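Local coordinates for designed Anbu Protein (Synthetic construct, PDB 5LOY) that is a consensus-designed relative of the proteasome beta subunit that forms a helical assembly and is probably an Ntn-type hydrolase linked to protein degradation, at residues L189-L194 and H205-E211; V86-R91 and I128-N133; E148-G152 and T180-S186; Q117-P123 and Y196-L201. All blocks are in the same frame, centred on the assembly; numbering follows the deposited sequence.

Contact 1 of 4, residues L189-L194 and H205-E211; sequences LPLDLL and HRRRIDE
The guanidinium of Arg208 has CG of Pro190 over the centre of one face, 4.1 Å above its plane, and OD2 of Asp192 at its edge, in plane. The guanidinium of Arg207 has CG1 of Ile209, two residues on in its own strand, over one face. Both arginines belong to an antiparallel beta hairpin, strands 191-197 and 205-209, in one of the two sheets of the Ntn-hydrolase fold. Leu191 with Ile209 and Leu193 with Arg207 are the hydrogen-bonded pairs. Asp192 with Arg208 and Leu194 with Arg206 are the non-hydrogen-bonded pairs, and their side chains share one face of the sheet. There Arg208 NH2 makes a weak but straight bond to Asp192 OD2, 3.3 Å long, as part of a salt bridge. The carboxylate and guanidinium planes are 37° apart. Arg208 starts with CG anti to its backbone N (chi1 173°) and bends at chi3, which turns its end toward the aspartate. Asp192 OD1 has a stronger partner in Arg31. An asparagine in place of Asp192 would probably leave Arg31 and Arg208, which come close together, without the negative charge they share. The other face carries Leu191, Leu193, Arg207 and Ile209. Helices 166-183 and 214-232 cover part of it, and Trp239 of the second subunit packs on Leu193 and Arg207. Arg207 also forms a salt bridge with Asp213. Beyond the paired strands, Leu189 CD1 rests 3.6 Å from Glu211 CA.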
loop_
_atom_site.group_PDB
_atom_site.type_symbol
_atom_site.label_atom_id
_atom_site.label_comp_id
_atom_site.label_asym_id
_atom_site.label_seq_id
_atom_site.Cartn_x
_atom_site.Cartn_y
_atom_site.Cartn_z
ATOM N N LEU A 189 15.611 -5.990 -5.582
ATOM C CA LEU A 189 16.215 -7.238 -6.048
ATOM C C LEU A 189 17.595 -7.385 -5.471
ATOM O O LEU A 189 18.236 -6.395 -5.170
ATOM C CB LEU A 189 16.338 -7.212 -7.570
ATOM C CG LEU A 189 15.038 -7.204 -8.391
ATOM C CD1 LEU A 189 15.323 -7.246 -9.881
ATOM C CD2 LEU A 189 14.182 -8.380 -8.030
ATOM N N PRO A 190 18.092 -8.627 -5.349
ATOM C CA PRO A 190 17.488 -9.898 -5.784
ATOM C C PRO A 190 16.392 -10.444 -4.899
ATOM O O PRO A 190 16.450 -10.212 -3.686
ATOM C CB PRO A 190 18.674 -10.861 -5.790
ATOM C CG PRO A 190 19.707 -10.234 -4.900
ATOM C CD PRO A 190 19.540 -8.764 -5.099
ATOM N N LEU A 191 15.428 -11.167 -5.505
ATOM C CA LEU A 191 14.412 -11.927 -4.767
ATOM C C LEU A 191 14.768 -13.366 -4.681
ATOM O O LEU A 191 15.460 -13.884 -5.532
ATOM C CB LEU A 191 13.046 -11.968 -5.458
ATOM C CG LEU A 191 12.534 -10.721 -6.149
ATOM C CD1 LEU A 191 11.129 -10.983 -6.637
ATOM C CD2 LEU A 191 12.577 -9.539 -5.193
ATOM N N ASP A 192 14.234 -14.011 -3.649
ATOM C CA ASP A 192 14.233 -15.457 -3.520
ATOM C C ASP A 192 12.787 -15.934 -3.686
ATOM O O ASP A 192 11.845 -15.283 -3.212
ATOM C CB ASP A 192 14.836 -15.884 -2.174
ATOM C CG ASP A 192 16.353 -15.634 -2.104
ATOM O OD1 ASP A 192 17.118 -16.436 -2.693
ATOM O OD2 ASP A 192 16.788 -14.609 -1.499
ATOM N N LEU A 193 12.629 -17.031 -4.417
ATOM C CA LEU A 193 11.337 -17.620 -4.683
ATOM C C LEU A 193 11.388 -19.130 -4.441
ATOM O O LEU A 193 12.289 -19.812 -4.955
ATOM C CB LEU A 193 10.945 -17.367 -6.130
ATOM C CG LEU A 193 9.642 -18.058 -6.574
ATOM C CD1 LEU A 193 8.435 -17.420 -5.883
ATOM C CD2 LEU A 193 9.479 -17.997 -8.089
ATOM N N LEU A 194 10.425 -19.652 -3.671
ATOM C CA LEU A 194 10.346 -21.090 -3.403
ATOM C C LEU A 194 8.921 -21.572 -3.556
ATOM O O LEU A 194 8.001 -20.986 -3.000
ATOM C CB LEU A 194 10.868 -21.375 -2.007
ATOM C CG LEU A 194 11.113 -22.836 -1.647
ATOM C CD1 LEU A 194 12.119 -22.912 -0.499
ATOM C CD2 LEU A 194 9.837 -23.575 -1.277
ATOM N N HIS A 205 11.069 -26.507 -6.267
ATOM C CA HIS A 205 11.589 -25.383 -7.025
ATOM C C HIS A 205 12.001 -24.244 -6.102
ATOM O O HIS A 205 11.237 -23.796 -5.239
ATOM C CB HIS A 205 10.601 -24.858 -8.078
ATOM C CG HIS A 205 10.136 -25.896 -9.062
ATOM N ND1 HIS A 205 8.808 -26.244 -9.259
ATOM C CD2 HIS A 205 10.850 -26.637 -9.940
ATOM C CE1 HIS A 205 8.739 -27.170 -10.205
ATOM N NE2 HIS A 205 9.963 -27.420 -10.636
ATOM N N ARG A 206 13.232 -23.787 -6.281
ATOM C CA ARG A 206 13.761 -22.685 -5.504
ATOM C C ARG A 206 14.812 -21.976 -6.336
ATOM O O ARG A 206 15.738 -22.610 -6.839
ATOM C CB ARG A 206 14.334 -23.209 -4.196
ATOM C CG ARG A 206 15.616 -22.577 -3.690
ATOM C CD ARG A 206 15.429 -21.629 -2.542
ATOM N NE ARG A 206 16.292 -22.024 -1.425
ATOM C CZ ARG A 206 16.791 -21.193 -0.507
ATOM N NH1 ARG A 206 17.548 -21.689 0.473
ATOM N NH2 ARG A 206 16.534 -19.877 -0.547
ATOM N N ARG A 207 14.657 -20.669 -6.501
ATOM C CA ARG A 207 15.698 -19.889 -7.149
ATOM C C ARG A 207 15.773 -18.432 -6.729
ATOM O O ARG A 207 14.909 -17.916 -6.029
ATOM C CB ARG A 207 15.606 -19.994 -8.674
ATOM C CG ARG A 207 14.451 -19.258 -9.315
ATOM C CD ARG A 207 14.405 -19.606 -10.805
ATOM N NE ARG A 207 13.497 -18.725 -11.545
ATOM C CZ ARG A 207 13.858 -17.643 -12.245
ATOM N NH1 ARG A 207 15.127 -17.264 -12.324
ATOM N NH2 ARG A 207 12.926 -16.933 -12.865
ATOM N N ARG A 208 16.865 -17.819 -7.169
ATOM C CA ARG A 208 17.169 -16.429 -6.977
ATOM C C ARG A 208 16.903 -15.675 -8.305
ATOM O O ARG A 208 17.309 -16.101 -9.376
ATOM C CB ARG A 208 18.629 -16.329 -6.519
ATOM C CG ARG A 208 19.205 -14.920 -6.410
ATOM C CD ARG A 208 20.325 -14.806 -5.360
ATOM N NE ARG A 208 19.795 -14.464 -4.032
ATOM C CZ ARG A 208 20.494 -13.876 -3.064
ATOM N NH1 ARG A 208 21.769 -13.587 -3.253
ATOM N NH2 ARG A 208 19.916 -13.586 -1.893
ATOM N N ILE A 209 16.174 -14.572 -8.209
ATOM C CA ILE A 209 15.804 -13.755 -9.353
ATOM C C ILE A 209 16.521 -12.414 -9.259
ATOM O O ILE A 209 16.219 -11.616 -8.374
ATOM C CB ILE A 209 14.289 -13.521 -9.335
ATOM C CG1 ILE A 209 13.560 -14.836 -9.604
ATOM C CG2 ILE A 209 13.870 -12.508 -10.392
ATOM C CD1 ILE A 209 12.068 -14.777 -9.337
ATOM N N ASP A 210 17.451 -12.156 -10.161
ATOM C CA ASP A 210 18.207 -10.897 -10.149
ATOM C C ASP A 210 17.763 -9.917 -11.241
ATOM O O ASP A 210 16.875 -10.209 -12.036
ATOM C CB ASP A 210 19.723 -11.161 -10.203
ATOM C CG ASP A 210 20.190 -11.769 -11.526
ATOM O OD1 ASP A 210 19.479 -11.652 -12.551
ATOM O OD2 ASP A 210 21.304 -12.359 -11.546
ATOM N N GLU A 211 18.381 -8.744 -11.277
ATOM C CA GLU A 211 17.994 -7.693 -12.242
ATOM C C GLU A 211 18.069 -8.112 -13.720
ATOM O O GLU A 211 17.430 -7.514 -14.553
ATOM C CB GLU A 211 18.826 -6.411 -12.023
ATOM C CG GLU A 211 20.253 -6.436 -12.561
ATOM C CD GLU A 211 21.077 -5.207 -12.136
ATOM O OE1 GLU A 211 20.507 -4.274 -11.526
ATOM O OE2 GLU A 211 22.300 -5.157 -12.433
#

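Contact 2 of 4, residues V86-R91 and I128-N133; sequences VGEALR and IYPAGN
Arg91 NE donates to the carbonyl O of Ala131 at 3.1 Å, with an N-H...O angle of 151°. The donor lies in the carbonyl plane, but the oxygen is tilted 21° out of the guanidinium plane. Arg91 reaches it with CG beside the backbone N (chi1 -77°) and a chain extended as far as NE. Its guanidinium then lies across the backbone of Gly132, whose O sits 3.7 Å above one face, offset toward the rim. The acceptor belongs to a type I beta turn from Tyr129 to Gly132, which links strands 124-128 and 134-136. Here helix 79-94, part of a helical layer of the Ntn-hydrolase alpha-beta-beta-alpha sandwich, packs on the turn at the end of the five-stranded sheet. Gly87 and Gly132 bring the two backbones together, with CA atoms 4.0 Å apart. Gly87 CA makes a CA-H...O contact of 3.4 Å with Gly132 O. The close backbones suit glycine at both places, and the positive phi of Gly132 calls for it independently. Leu90 points CD2 at the turn, where it lies 3.4 Å from both Tyr129 O and Pro130 O. Deeper in, Val86 CG1 meets Ile128 CG1 at 4.2 Å, and Phe112 of strand 110-118 packs against Val86 and Leu90.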
loop_
_atom_site.group_PDB
_atom_site.type_symbol
_atom_site.label_atom_id
_atom_site.label_comp_id
_atom_site.label_asym_id
_atom_site.label_seq_id
_atom_site.Cartn_x
_atom_site.Cartn_y
_atom_site.Cartn_z
ATOM N N VAL A 86 10.010 -20.258 17.252
ATOM C CA VAL A 86 10.482 -19.020 16.673
ATOM C C VAL A 86 10.111 -17.870 17.578
ATOM O O VAL A 86 10.929 -16.990 17.872
ATOM C CB VAL A 86 9.905 -18.790 15.271
ATOM C CG1 VAL A 86 10.267 -17.401 14.756
ATOM C CG2 VAL A 86 10.413 -19.859 14.301
ATOM N N GLY A 87 8.873 -17.884 18.040
ATOM C CA GLY A 87 8.375 -16.872 18.959
ATOM C C GLY A 87 9.114 -16.817 20.272
ATOM O O GLY A 87 9.366 -15.737 20.783
ATOM N N GLU A 88 9.457 -17.970 20.829
ATOM C CA GLU A 88 10.200 -17.992 22.083
ATOM C C GLU A 88 11.633 -17.486 21.902
ATOM O O GLU A 88 12.181 -16.840 22.779
ATOM C CB GLU A 88 10.199 -19.384 22.691
ATOM C CG GLU A 88 8.964 -19.672 23.544
ATOM C CD GLU A 88 8.775 -21.177 23.832
ATOM O OE1 GLU A 88 7.616 -21.610 24.087
ATOM O OE2 GLU A 88 9.791 -21.934 23.796
ATOM N N ALA A 89 12.232 -17.790 20.758
ATOM C CA ALA A 89 13.574 -17.321 20.441
ATOM C C ALA A 89 13.588 -15.796 20.307
ATOM O O ALA A 89 14.481 -15.128 20.810
ATOM C CB ALA A 89 14.061 -17.982 19.156
ATOM N N LEU A 90 12.588 -15.270 19.616
ATOM C CA LEU A 90 12.414 -13.847 19.517
ATOM C C LEU A 90 12.305 -13.185 20.890
ATOM O O LEU A 90 12.950 -12.173 21.128
ATOM C CB LEU A 90 11.191 -13.539 18.662
ATOM C CG LEU A 90 10.851 -12.065 18.444
ATOM C CD1 LEU A 90 12.029 -11.282 17.882
ATOM C CD2 LEU A 90 9.658 -11.926 17.507
ATOM N N ARG A 91 11.519 -13.739 21.809
ATOM C CA ARG A 91 11.425 -13.141 23.143
ATOM C C ARG A 91 12.714 -13.208 23.928
ATOM O O ARG A 91 13.030 -12.278 24.669
ATOM C CB ARG A 91 10.373 -13.818 23.978
ATOM C CG ARG A 91 8.977 -13.411 23.616
ATOM C CD ARG A 91 8.037 -14.478 24.117
ATOM N NE ARG A 91 6.659 -14.181 23.763
ATOM C CZ ARG A 91 5.680 -15.075 23.784
ATOM N NH1 ARG A 91 5.942 -16.338 24.127
ATOM N NH2 ARG A 91 4.444 -14.710 23.448
ATOM N N ILE A 128 4.506 -14.784 12.723
ATOM C CA ILE A 128 4.972 -14.528 14.085
ATOM C C ILE A 128 5.146 -13.040 14.272
ATOM O O ILE A 128 5.895 -12.385 13.539
ATOM C CB ILE A 128 6.285 -15.253 14.417
ATOM C CG1 ILE A 128 6.091 -16.759 14.406
ATOM C CG2 ILE A 128 6.755 -14.899 15.800
ATOM C CD1 ILE A 128 6.272 -17.377 13.049
ATOM N N TYR A 129 4.437 -12.508 15.250
ATOM C CA TYR A 129 4.438 -11.083 15.492
ATOM C C TYR A 129 5.649 -10.640 16.304
ATOM O O TYR A 129 6.295 -11.455 16.947
ATOM C CB TYR A 129 3.169 -10.704 16.264
ATOM C CG TYR A 129 1.857 -10.857 15.525
ATOM C CD1 TYR A 129 1.617 -10.195 14.313
ATOM C CD2 TYR A 129 0.830 -11.592 16.084
ATOM C CE1 TYR A 129 0.401 -10.314 13.665
ATOM C CE2 TYR A 129 -0.391 -11.707 15.459
ATOM C CZ TYR A 129 -0.601 -11.074 14.253
ATOM O OH TYR A 129 -1.842 -11.218 13.676
ATOM N N PRO A 130 5.926 -9.336 16.320
ATOM C CA PRO A 130 6.997 -8.770 17.130
ATOM C C PRO A 130 6.994 -9.193 18.567
ATOM O O PRO A 130 8.051 -9.378 19.133
ATOM C CB PRO A 130 6.734 -7.270 17.036
ATOM C CG PRO A 130 6.182 -7.091 15.665
ATOM C CD PRO A 130 5.341 -8.315 15.424
ATOM N N ALA A 131 5.827 -9.327 19.174
ATOM C CA ALA A 131 5.763 -9.756 20.579
ATOM C C ALA A 131 6.045 -11.256 20.792
ATOM O O ALA A 131 6.158 -11.715 21.926
ATOM C CB ALA A 131 4.407 -9.392 21.154
ATOM N N GLY A 132 6.091 -12.024 19.705
ATOM C CA GLY A 132 6.400 -13.447 19.777
ATOM C C GLY A 132 5.211 -14.395 19.894
ATOM O O GLY A 132 5.400 -15.599 19.980
ATOM N N ASN A 133 3.993 -13.870 19.903
ATOM C CA ASN A 133 2.830 -14.711 19.679
ATOM C C ASN A 133 2.564 -14.790 18.176
ATOM O O ASN A 133 3.288 -14.179 17.404
ATOM C CB ASN A 133 1.614 -14.228 20.470
ATOM C CG ASN A 133 1.159 -12.833 20.080
ATOM O OD1 ASN A 133 1.866 -12.067 19.401
ATOM N ND2 ASN A 133 -0.048 -12.486 20.531
#

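Contact 3 of 4, residues E148-G152 and T180-S186; sequences ETKYG and TMRSNLS
Tyr151 has CG beside its backbone N (chi1 -51°), and Asn184 has CG on the far side from its own N (chi1 -178°). These torsions bring the phenol and the amide together, their side chains crossing at about a right angle and their planes 53° apart. Asn184 ND2 donates to Tyr151 OH at 3.0 Å, with the oxygen close to the amide plane. The contact joins the loop between strand 143-147 and helix 153-159 to the end of helix 166-183. Asn184 is the first residue beyond that helix, and its OD1 starts an Asx turn by accepting from the backbone N of Ser186. Ser186 OG donates to the same oxygen at 2.6 Å. Bonds at both ends are likely to hold the amide in this orientation. Asn184 CB lies 3.6 Å from Tyr151 CE2, and Ser183 CB approaches CD1 of the same ring. Glu148, bent at chi2, lays its CG 3.6 Å from Ser186 OG. Its carboxylate forms a salt bridge with Lys150 of the second subunit, and the reciprocal bridge forms too. Ser183 OG bonds to Asp157 of that subunit, placing the contact at the subunit interface. A water closes the other end. It donates to Glu148 O and to Thr180 OG1, which is also hydrogen-bonded to Ser176 O, and it accepts from Gly152 N at 3.0 Å.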
loop_
_atom_site.group_PDB
_atom_site.type_symbol
_atom_site.label_atom_id
_atom_site.label_comp_id
_atom_site.label_asym_id
_atom_site.label_seq_id
_atom_site.Cartn_x
_atom_site.Cartn_y
_atom_site.Cartn_z
ATOM N N GLU A 148 7.338 -3.974 4.140
ATOM C CA GLU A 148 6.428 -3.015 3.470
ATOM C C GLU A 148 5.432 -3.779 2.622
ATOM O O GLU A 148 5.765 -4.241 1.537
ATOM C CB GLU A 148 7.198 -2.082 2.542
ATOM C CG GLU A 148 7.882 -0.920 3.248
ATOM C CD GLU A 148 6.929 0.020 3.987
ATOM O OE1 GLU A 148 5.778 0.246 3.535
ATOM O OE2 GLU A 148 7.342 0.550 5.045
ATOM N N THR A 149 4.202 -3.883 3.097
ATOM C CA THR A 149 3.234 -4.849 2.570
ATOM C C THR A 149 2.025 -4.257 1.794
ATOM O O THR A 149 1.368 -4.955 1.048
ATOM C CB THR A 149 2.661 -5.648 3.751
ATOM O OG1 THR A 149 1.933 -4.762 4.610
ATOM C CG2 THR A 149 3.777 -6.274 4.576
ATOM N N LYS A 150 1.729 -2.989 2.000
ATOM C CA LYS A 150 0.467 -2.455 1.551
ATOM C C LYS A 150 0.394 -2.230 0.068
ATOM O O LYS A 150 -0.658 -2.414 -0.521
ATOM C CB LYS A 150 0.167 -1.163 2.287
ATOM C CG LYS A 150 -0.076 -1.412 3.752
ATOM C CD LYS A 150 -0.199 -0.131 4.522
ATOM C CE LYS A 150 -0.484 -0.424 5.986
ATOM N NZ LYS A 150 -0.698 0.839 6.727
ATOM N N TYR A 151 1.516 -1.916 -0.545
ATOM C CA TYR A 151 1.560 -1.723 -1.998
ATOM C C TYR A 151 1.193 -2.994 -2.751
ATOM O O TYR A 151 0.581 -2.931 -3.806
ATOM C CB TYR A 151 2.953 -1.269 -2.461
ATOM C CG TYR A 151 3.526 -0.081 -1.696
ATOM C CD1 TYR A 151 3.237 1.223 -2.061
ATOM C CD2 TYR A 151 4.378 -0.276 -0.613
ATOM C CE1 TYR A 151 3.779 2.296 -1.354
ATOM C CE2 TYR A 151 4.923 0.789 0.085
ATOM C CZ TYR A 151 4.628 2.068 -0.281
ATOM O OH TYR A 151 5.217 3.111 0.425
ATOM N N GLY A 152 1.567 -4.138 -2.187
ATOM C CA GLY A 152 1.435 -5.420 -2.852
ATOM C C GLY A 152 0.241 -6.234 -2.430
ATOM O O GLY A 152 -0.037 -7.281 -3.037
ATOM N N THR A 180 5.371 -3.155 -5.697
ATOM C CA THR A 180 6.040 -2.667 -4.494
ATOM C C THR A 180 7.371 -1.995 -4.831
ATOM O O THR A 180 7.624 -0.883 -4.379
ATOM C CB THR A 180 6.275 -3.817 -3.501
ATOM O OG1 THR A 180 5.022 -4.429 -3.151
ATOM C CG2 THR A 180 6.955 -3.305 -2.272
ATOM N N MET A 181 8.181 -2.624 -5.683
ATOM C CA MET A 181 9.464 -2.045 -6.067
ATOM C C MET A 181 9.350 -0.750 -6.843
ATOM O O MET A 181 10.144 0.184 -6.632
ATOM C CB MET A 181 10.315 -3.058 -6.812
ATOM C CG MET A 181 10.858 -4.108 -5.837
ATOM S SD MET A 181 11.826 -5.459 -6.504
ATOM C CE MET A 181 10.897 -5.814 -7.992
ATOM N N ARG A 182 8.335 -0.646 -7.683
ATOM C CA ARG A 182 8.078 0.603 -8.388
ATOM C C ARG A 182 7.707 1.755 -7.474
ATOM O O ARG A 182 7.964 2.894 -7.797
ATOM C CB ARG A 182 6.928 0.442 -9.374
ATOM C CG ARG A 182 7.333 -0.273 -10.627
ATOM C CD ARG A 182 6.105 -0.669 -11.414
ATOM N NE ARG A 182 6.526 -1.462 -12.567
ATOM C CZ ARG A 182 6.778 -0.981 -13.789
ATOM N NH1 ARG A 182 6.590 0.310 -14.061
ATOM N NH2 ARG A 182 7.186 -1.813 -14.744
ATOM N N SER A 183 7.060 1.464 -6.353
ATOM C CA SER A 183 6.444 2.499 -5.555
ATOM C C SER A 183 7.159 2.771 -4.243
ATOM O O SER A 183 6.859 3.766 -3.618
ATOM C CB SER A 183 4.977 2.136 -5.315
ATOM O OG SER A 183 4.246 2.262 -6.532
ATOM N N ASN A 184 8.112 1.933 -3.856
ATOM C CA ASN A 184 8.803 2.104 -2.593
ATOM C C ASN A 184 10.244 1.638 -2.667
ATOM O O ASN A 184 10.518 0.476 -2.976
ATOM C CB ASN A 184 8.073 1.304 -1.508
ATOM C CG ASN A 184 8.698 1.466 -0.126
ATOM O OD1 ASN A 184 9.754 0.918 0.146
ATOM N ND2 ASN A 184 8.053 2.240 0.738
ATOM N N LEU A 185 11.166 2.536 -2.373
ATOM C CA LEU A 185 12.580 2.234 -2.583
ATOM C C LEU A 185 13.244 1.396 -1.489
ATOM O O LEU A 185 14.454 1.155 -1.560
ATOM C CB LEU A 185 13.375 3.531 -2.828
ATOM C CG LEU A 185 13.056 4.194 -4.184
ATOM C CD1 LEU A 185 13.963 5.398 -4.410
ATOM C CD2 LEU A 185 13.211 3.217 -5.340
ATOM N N SER A 186 12.495 0.960 -0.486
ATOM C CA SER A 186 13.089 0.169 0.586
ATOM C C SER A 186 13.010 -1.330 0.242
ATOM O O SER A 186 13.585 -2.152 0.945
ATOM C CB SER A 186 12.443 0.477 1.954
ATOM O OG SER A 186 11.147 -0.113 2.054
HETATM O O HOH W 1 4.043 -4.045 -0.567
#

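Contact 4 of 4, residues Q117-P123 and Y196-L201; sequences QIAGEPP and YERDSL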
loop_
_atom_site.group_PDB
_atom_site.type_symbol
_atom_site.label_atom_id
_atom_site.label_comp_id
_atom_site.label_asym_id
_atom_site.label_seq_id
_atom_site.Cartn_x
_atom_site.Cartn_y
_atom_site.Cartn_z
ATOM N N GLN A 117 5.741 -28.316 5.698
ATOM C CA GLN A 117 4.982 -29.533 5.893
ATOM C C GLN A 117 5.832 -30.570 6.608
ATOM O O GLN A 117 6.994 -30.756 6.293
ATOM C CB GLN A 117 4.470 -30.077 4.565
ATOM C CG GLN A 117 3.679 -31.360 4.730
ATOM C CD GLN A 117 2.917 -31.767 3.486
ATOM O OE1 GLN A 117 3.315 -31.477 2.361
ATOM N NE2 GLN A 117 1.828 -32.466 3.686
ATOM N N ILE A 118 5.228 -31.246 7.574
ATOM C CA ILE A 118 5.873 -32.329 8.312
ATOM C C ILE A 118 5.090 -33.592 7.990
ATOM O O ILE A 118 3.884 -33.546 7.946
ATOM C CB ILE A 118 5.858 -31.998 9.809
ATOM C CG1 ILE A 118 6.878 -30.887 10.080
ATOM C CG2 ILE A 118 6.169 -33.216 10.642
ATOM C CD1 ILE A 118 6.738 -30.212 11.434
ATOM N N ALA A 119 5.759 -34.701 7.702
ATOM C CA ALA A 119 5.070 -35.923 7.235
ATOM C C ALA A 119 3.821 -36.261 8.072
ATOM O O ALA A 119 3.884 -36.221 9.308
ATOM C CB ALA A 119 6.027 -37.101 7.254
ATOM N N GLY A 120 2.703 -36.573 7.393
ATOM C CA GLY A 120 1.434 -36.963 8.051
ATOM C C GLY A 120 0.621 -35.817 8.659
ATOM O O GLY A 120 -0.174 -35.997 9.568
ATOM N N GLU A 121 0.855 -34.623 8.162
ATOM C CA GLU A 121 0.241 -33.408 8.672
ATOM C C GLU A 121 0.115 -32.594 7.351
ATOM O O GLU A 121 0.936 -32.752 6.449
ATOM C CB GLU A 121 1.195 -32.784 9.733
ATOM C CG GLU A 121 0.716 -31.576 10.561
ATOM C CD GLU A 121 1.825 -30.532 10.885
ATOM O OE1 GLU A 121 2.500 -30.010 9.945
ATOM O OE2 GLU A 121 1.988 -30.184 12.066
ATOM N N PRO A 122 -0.946 -31.808 7.182
ATOM C CA PRO A 122 -0.942 -31.046 5.936
ATOM C C PRO A 122 0.062 -29.901 5.941
ATOM O O PRO A 122 0.733 -29.667 6.947
ATOM C CB PRO A 122 -2.380 -30.512 5.836
ATOM C CG PRO A 122 -2.985 -30.703 7.182
ATOM C CD PRO A 122 -2.280 -31.866 7.801
ATOM N N PRO A 123 0.194 -29.205 4.806
ATOM C CA PRO A 123 1.017 -27.987 4.771
ATOM C C PRO A 123 0.374 -26.878 5.587
ATOM O O PRO A 123 -0.850 -26.744 5.558
ATOM C CB PRO A 123 1.054 -27.599 3.278
ATOM C CG PRO A 123 0.532 -28.777 2.533
ATOM C CD PRO A 123 -0.340 -29.549 3.476
ATOM N N TYR A 196 6.531 -25.009 -3.249
ATOM C CA TYR A 196 6.519 -26.323 -2.571
ATOM C C TYR A 196 5.250 -27.078 -2.930
ATOM O O TYR A 196 4.156 -26.560 -2.708
ATOM C CB TYR A 196 6.614 -26.145 -1.024
ATOM C CG TYR A 196 6.420 -27.455 -0.286
ATOM C CD1 TYR A 196 7.454 -28.385 -0.207
ATOM C CD2 TYR A 196 5.203 -27.797 0.261
ATOM C CE1 TYR A 196 7.275 -29.593 0.415
ATOM C CE2 TYR A 196 5.008 -29.021 0.884
ATOM C CZ TYR A 196 6.045 -29.918 0.954
ATOM O OH TYR A 196 5.884 -31.148 1.561
ATOM N N GLU A 197 5.386 -28.289 -3.465
ATOM C CA GLU A 197 4.229 -29.131 -3.777
ATOM C C GLU A 197 3.759 -29.984 -2.590
ATOM O O GLU A 197 4.541 -30.724 -1.992
ATOM C CB GLU A 197 4.545 -30.102 -4.919
ATOM C CG GLU A 197 4.619 -29.501 -6.319
ATOM C CD GLU A 197 4.890 -30.558 -7.404
ATOM O OE1 GLU A 197 4.839 -31.787 -7.134
ATOM O OE2 GLU A 197 5.179 -30.156 -8.547
ATOM N N ARG A 198 2.470 -29.905 -2.294
ATOM C CA ARG A 198 1.855 -30.698 -1.243
ATOM C C ARG A 198 2.288 -32.171 -1.278
ATOM O O ARG A 198 2.232 -32.806 -2.317
ATOM C CB ARG A 198 0.325 -30.615 -1.373
ATOM C CG ARG A 198 -0.453 -31.190 -0.197
ATOM C CD ARG A 198 -1.884 -31.515 -0.584
ATOM N NE ARG A 198 -2.834 -30.812 0.277
ATOM C CZ ARG A 198 -3.224 -31.203 1.496
ATOM N NH1 ARG A 198 -4.103 -30.453 2.161
ATOM N NH2 ARG A 198 -2.753 -32.322 2.074
ATOM N N ASP A 199 2.700 -32.683 -0.122
ATOM C CA ASP A 199 3.137 -34.078 0.057
ATOM C C ASP A 199 4.429 -34.490 -0.648
ATOM O O ASP A 199 4.757 -35.659 -0.633
ATOM C CB ASP A 199 2.044 -35.101 -0.333
ATOM C CG ASP A 199 0.726 -34.905 0.419
ATOM O OD1 ASP A 199 0.624 -34.120 1.390
ATOM O OD2 ASP A 199 -0.239 -35.583 0.014
ATOM N N SER A 200 5.176 -33.564 -1.244
ATOM C CA SER A 200 6.480 -33.924 -1.820
ATOM C C SER A 200 7.520 -34.166 -0.721
ATOM O O SER A 200 8.339 -35.043 -0.852
ATOM C CB SER A 200 6.968 -32.839 -2.787
ATOM O OG SER A 200 7.068 -31.579 -2.132
ATOM N N LEU A 201 7.472 -33.364 0.344
ATOM C CA LEU A 201 8.424 -33.429 1.454
ATOM C C LEU A 201 9.858 -33.202 0.974
ATOM O O LEU A 201 10.816 -33.794 1.467
ATOM C CB LEU A 201 8.273 -34.747 2.210
ATOM C CG LEU A 201 6.867 -35.007 2.779
ATOM C CD1 LEU A 201 6.803 -36.384 3.424
ATOM C CD2 LEU A 201 6.458 -33.946 3.792
#
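Gln117 CB lies 3.5 Å from Tyr196 OH, and its CG touches Leu201 CD2 at 3.9 Å. The chain runs on extended, with CG anti to the backbone N (chi1 179°), and carries the amide between the two segments. There OE1 accepts two bonds, from Tyr196 OH at 2.7 Å and from the backbone N of Asp199 at 2.8 Å. It meets the tyrosine in the plane of the ring, at its edge, while the amide and ring planes stand 77° apart. NE2 also has two partners: Glu121 O, in the amide plane, and Asp199 OD1 at 3.1 Å. The amide thus ties together two type II beta turns, Ile118-Glu121 and Glu197-Ser200, at the ends of strands 110-118 and 191-197 of the two different sheets. A leucine in place of Gln117 would probably leave Tyr196 OH and Asp199 N without their shared acceptor, and Glu121 O and Asp199 OD1 without their donor. Tyr196 OH also accepts from the backbone N of Leu201. Alongside, Pro123 CD sits 3.8 Å above the centre of the Arg198 guanidinium, whose NE is bonded to Asp9 O. Leu201 CD1 rests 4.0 Å from Ala119 CB.

How the contacts relate
All four contacts are partly buried. Contact 1 lies deepest, its centre about 12 Å from the centre of the chain, the centres of the others about 15 to 17 Å. Contacts 1 and 4 share strand 191-197. Contact 1 rests on backbone strand pairing within one sheet, with a salt bridge on one face, whereas in contact 4 a side-chain amide joins turns from both sheets. Contact 2 packs a helix on the second sheet through close glycine backbones, aliphatic side chains and one arginine-to-carbonyl bond. Contact 3 relies on side-chain amide and hydroxyl bonds and a water. It touches contact 1 through Met181 and Leu189, and both reach the second subunit. Contacts 2 and 4 have no neighbour from another chain of the assembly.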